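Local coordinates for protein mandelate racemase/muconate lactonizing enzyme (Jannaschia sp., PDB 4J3Z) that probably acts as an isomerase or a related enzyme of the enolase superfamily, though its substrate is not established, at residues 74-77 and 78-82; 265-268 and 269-273. All blocks are in the same frame, centred on the assembly; numbering follows the deposited sequence.

Contact 1 of 2, residues 74-77 and 78-82; sequences MSRR and AHSSG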
loop_
_atom_site.group_PDB
_atom_site.type_symbol
_atom_site.label_atom_id
_atom_site.label_comp_id
_atom_site.label_asym_id
_atom_site.label_seq_id
_atom_site.Cartn_x
_atom_site.Cartn_y
_atom_site.Cartn_z
ATOM N N MET D 74 8.873 28.237 24.294
ATOM C CA MET D 74 8.215 27.683 25.477
ATOM C C MET D 74 7.445 26.396 25.170
ATOM O O MET D 74 7.505 25.434 25.940
ATOM C CB MET D 74 7.334 28.727 26.134
ATOM C CG MET D 74 8.128 29.871 26.740
ATOM S SD MET D 74 7.075 31.119 27.495
ATOM C CE MET D 74 6.293 31.880 26.065
ATOM N N SER D 75 6.753 26.368 24.031
ATOM C CA SER D 75 6.040 25.163 23.587
ATOM C C SER D 75 6.967 23.949 23.482
ATOM O O SER D 75 6.652 22.885 24.019
ATOM C CB SER D 75 5.308 25.408 22.266
ATOM O OG SER D 75 4.829 24.188 21.724
ATOM N N ARG D 76 8.107 24.118 22.808
ATOM C CA ARG D 76 9.136 23.070 22.750
ATOM C C ARG D 76 9.594 22.630 24.148
ATOM O O ARG D 76 9.565 21.444 24.459
ATOM C CB ARG D 76 10.341 23.514 21.913
ATOM C CG ARG D 76 10.150 23.559 20.396
ATOM C CD ARG D 76 9.562 22.296 19.770
ATOM N NE ARG D 76 10.188 21.074 20.261
ATOM C CZ ARG D 76 9.991 19.848 19.773
ATOM N NH1 ARG D 76 9.176 19.630 18.744
ATOM N NH2 ARG D 76 10.632 18.820 20.324
ATOM N N ARG D 77 10.015 23.587 24.980
ATOM C CA ARG D 77 10.354 23.322 26.387
ATOM C C ARG D 77 9.247 22.514 27.089
ATOM O O ARG D 77 9.524 21.506 27.746
ATOM C CB ARG D 77 10.566 24.635 27.148
ATOM C CG ARG D 77 11.950 25.281 27.054
ATOM C CD ARG D 77 12.111 26.345 28.146
ATOM N NE ARG D 77 13.044 27.414 27.770
ATOM C CZ ARG D 77 13.076 28.639 28.297
ATOM N NH1 ARG D 77 12.230 29.003 29.252
ATOM N NH2 ARG D 77 13.966 29.520 27.855
ATOM N N ALA D 78 7.991 22.946 26.925
ATOM C CA ALA D 78 6.883 22.334 27.647
ATOM C C ALA D 78 6.512 20.960 27.101
ATOM O O ALA D 78 6.004 20.117 27.844
ATOM C CB ALA D 78 5.681 23.260 27.675
ATOM N N HIS D 79 6.766 20.752 25.806
ATOM C CA HIS D 79 6.596 19.455 25.134
ATOM C C HIS D 79 7.703 18.503 25.564
ATOM O O HIS D 79 7.455 17.334 25.845
ATOM C CB HIS D 79 6.631 19.666 23.615
ATOM C CG HIS D 79 6.458 18.413 22.800
ATOM N ND1 HIS D 79 5.242 17.783 22.645
ATOM C CD2 HIS D 79 7.343 17.712 22.049
ATOM C CE1 HIS D 79 5.390 16.735 21.856
ATOM N NE2 HIS D 79 6.654 16.671 21.476
ATOM N N SER D 80 8.925 19.021 25.626
ATOM C CA SER D 80 10.111 18.227 25.945
ATOM C C SER D 80 10.382 18.066 27.449
ATOM O O SER D 80 11.292 17.338 27.838
ATOM C CB SER D 80 11.332 18.844 25.271
ATOM O OG SER D 80 11.097 19.097 23.892
ATOM N N SER D 81 9.584 18.723 28.292
ATOM C CA SER D 81 9.793 18.702 29.749
ATOM C C SER D 81 10.070 17.311 30.322
ATOM O O SER D 81 9.457 16.327 29.903
ATOM C CB SER D 81 8.600 19.323 30.481
ATOM O OG SER D 81 8.889 19.476 31.862
ATOM N N GLY D 82 11.014 17.245 31.235
ATOM C CA GLY D 82 11.359 16.044 31.926
ATOM C C GLY D 82 11.849 14.883 31.123
ATOM O O GLY D 82 11.582 13.764 31.458
#
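Arg76 and Ser80 meet one turn apart near the end of helix 71-80. The carbonyl oxygen of Arg76 takes two bonds from Ser80. Ser80 N reaches Arg76 O at 2.8 Å. Ser80 OG reaches Arg76 O at 2.9 Å from above the carbonyl plane, 41° out of it. The hydroxyl can do this because chi1 of Ser80 (-50°) sets OG beside its own backbone N. Ser80 OG is also hydrogen-bonded to Gln85 NE2. With an alanine here, Arg76 O would probably lose its second donor and Gln85 NE2 its partner.

Arg76 and His79 run side by side and point the same way. The arginine chain bends at chi2 and chi3, which turns its guanidinium toward His79 and Ser80 on the next turn. His79 CD2 lies over one face of that group, near its margin, and is 3.9 Å from Arg76 NH2. The two planes stand 65° apart, so the groups do not stack. Arg76 NE is hydrogen-bonded to Met175 O of the second subunit. Arg77 NH2 forms a salt bridge with Glu66 OE1.

Ala78 N donates to Met74 O at 2.7 Å, and His79 N to Ser75 O at 2.8 Å. Met74, Ser75 and Ala78 touch Phe95 of helix 89-109. The backbone bonds follow the i to i+4 pattern of an alpha helix, with a serine hydroxyl folded back on the backbone, in the N-terminal domain at a subunit interface.

Contact 2 of 2, residues 265-268 and 269-273; sequences GVTE and FTQAL
Val266 O takes two hydrogen bonds from Thr270 in the first turn of helix 266-274. The helix belongs to a beta-alpha-beta unit between strands 257-259 and 279-280, consistent with the beta/alpha-barrel typical of the enolase superfamily. The hydroxyl Thr270 OG1 donates to Val266 O at 2.7 Å, and Thr270 N donates to Val266 O at 3.0 Å. They reach it from opposite faces of the carbonyl plane. With chi1 at -64°, OG1 sits beside the backbone N of Thr270, and CG2 is turned anti to that N.

Glu268 extends beyond CG and splits its carboxylate: OE2 forms a salt bridge with Arg86 of the second subunit, and OE1 accepts from Thr264 N. Thr267 OG1 is hydrogen-bonded to Asp241 O of the second subunit. Gly265 O, at the N-cap, accepts from Glu268 N at 2.8 Å and only weakly from Phe269 N. Gln271 N donates to Thr267 O at 3.3 Å, and Ala272 N to Glu268 O at 3.2 Å. The side chains of Thr267 and Gln271 lie alongside each other, 3.7 Å apart between Thr267 OG1 and Gln271 OE1.

Packing against helix 290-302 and strand 279-280 follows. Val266 and Phe269 touch Ile296 of the helix, while Phe269 and Leu273 also touch Leu280 of the strand. Gly265 O lies at the edge of the Phe269 ring, in its plane, 3.4 Å from Phe269 CD1.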
loop_
_atom_site.group_PDB
_atom_site.type_symbol
_atom_site.label_atom_id
_atom_site.label_comp_id
_atom_site.label_asym_id
_atom_site.label_seq_id
_atom_site.Cartn_x
_atom_site.Cartn_y
_atom_site.Cartn_z
ATOM N N GLY D 265 -1.308 17.943 20.622
ATOM C CA GLY D 265 -0.091 17.962 19.824
ATOM C C GLY D 265 -0.367 17.717 18.354
ATOM O O GLY D 265 -1.058 16.764 17.982
ATOM N N VAL D 266 0.186 18.588 17.520
ATOM C CA VAL D 266 -0.060 18.581 16.080
ATOM C C VAL D 266 0.256 17.225 15.435
ATOM O O VAL D 266 -0.368 16.854 14.437
ATOM C CB VAL D 266 0.674 19.768 15.384
ATOM C CG1 VAL D 266 2.155 19.470 15.150
ATOM C CG2 VAL D 266 -0.014 20.160 14.085
ATOM N N THR D 267 1.195 16.473 16.018
ATOM C CA THR D 267 1.499 15.106 15.567
ATOM C C THR D 267 0.332 14.113 15.692
ATOM O O THR D 267 0.196 13.202 14.863
ATOM C CB THR D 267 2.735 14.522 16.281
ATOM O OG1 THR D 267 3.148 13.313 15.627
ATOM C CG2 THR D 267 2.458 14.248 17.785
ATOM N N GLU D 268 -0.492 14.269 16.727
ATOM C CA GLU D 268 -1.602 13.341 16.963
ATOM C C GLU D 268 -2.748 13.626 16.008
ATOM O O GLU D 268 -3.347 12.703 15.455
ATOM C CB GLU D 268 -2.080 13.398 18.416
ATOM C CG GLU D 268 -1.278 12.524 19.370
ATOM C CD GLU D 268 -1.801 12.527 20.802
ATOM O OE1 GLU D 268 -2.674 13.362 21.165
ATOM O OE2 GLU D 268 -1.311 11.693 21.590
ATOM N N PHE D 269 -3.043 14.912 15.823
ATOM C CA PHE D 269 -3.972 15.363 14.805
ATOM C C PHE D 269 -3.564 14.865 13.411
ATOM O O PHE D 269 -4.413 14.375 12.664
ATOM C CB PHE D 269 -4.081 16.891 14.841
ATOM C CG PHE D 269 -4.881 17.410 16.005
ATOM C CD1 PHE D 269 -4.280 17.625 17.239
ATOM C CD2 PHE D 269 -6.240 17.669 15.871
ATOM C CE1 PHE D 269 -5.012 18.091 18.319
ATOM C CE2 PHE D 269 -6.979 18.144 16.944
ATOM C CZ PHE D 269 -6.364 18.355 18.172
ATOM N N THR D 270 -2.269 15.000 13.082
ATOM C CA THR D 270 -1.666 14.465 11.844
ATOM C C THR D 270 -2.083 13.013 11.598
ATOM O O THR D 270 -2.542 12.658 10.507
ATOM C CB THR D 270 -0.120 14.551 11.901
ATOM O OG1 THR D 270 0.285 15.925 11.969
ATOM C CG2 THR D 270 0.532 13.889 10.688
ATOM N N GLN D 271 -1.929 12.181 12.622
ATOM C CA GLN D 271 -2.358 10.776 12.562
ATOM C C GLN D 271 -3.857 10.606 12.279
ATOM O O GLN D 271 -4.255 9.662 11.612
ATOM C CB GLN D 271 -1.953 10.042 13.842
ATOM C CG GLN D 271 -0.556 9.431 13.772
ATOM C CD GLN D 271 0.258 9.618 15.043
ATOM O OE1 GLN D 271 1.387 10.115 14.991
ATOM N NE2 GLN D 271 -0.301 9.212 16.195
ATOM N N ALA D 272 -4.683 11.516 12.783
ATOM C CA ALA D 272 -6.127 11.478 12.513
ATOM C C ALA D 272 -6.414 11.915 11.080
ATOM O O ALA D 272 -7.399 11.495 10.471
ATOM C CB ALA D 272 -6.888 12.357 13.499
ATOM N N LEU D 273 -5.548 12.775 10.552
ATOM C CA LEU D 273 -5.660 13.225 9.169
ATOM C C LEU D 273 -5.212 12.137 8.201
ATOM O O LEU D 273 -5.810 11.960 7.135
ATOM C CB LEU D 273 -4.866 14.508 8.959
ATOM C CG LEU D 273 -5.475 15.778 9.565
ATOM C CD1 LEU D 273 -4.492 16.927 9.439
ATOM C CD2 LEU D 273 -6.809 16.142 8.924
#

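In the fold
Contacts 1 and 2 lie in different family regions of the chain, residues 74-82 in the N-terminal one and residues 265-273 in the enolase C-terminal-like one. Their centres are 18 Å apart. The nearest atoms come to about 6 Å, so they do not touch directly. Residues that follow contact 1 in the chain do come close to contact 2: Pro87 touches Thr267 and Glu268. Both contacts also face the second subunit, and Asp241 of that subunit reaches both. Its carboxylate makes a weak hydrogen bond to His79, and its backbone oxygen bonds Thr267. The two helices thus meet the same residue of the neighbouring chain at one interface.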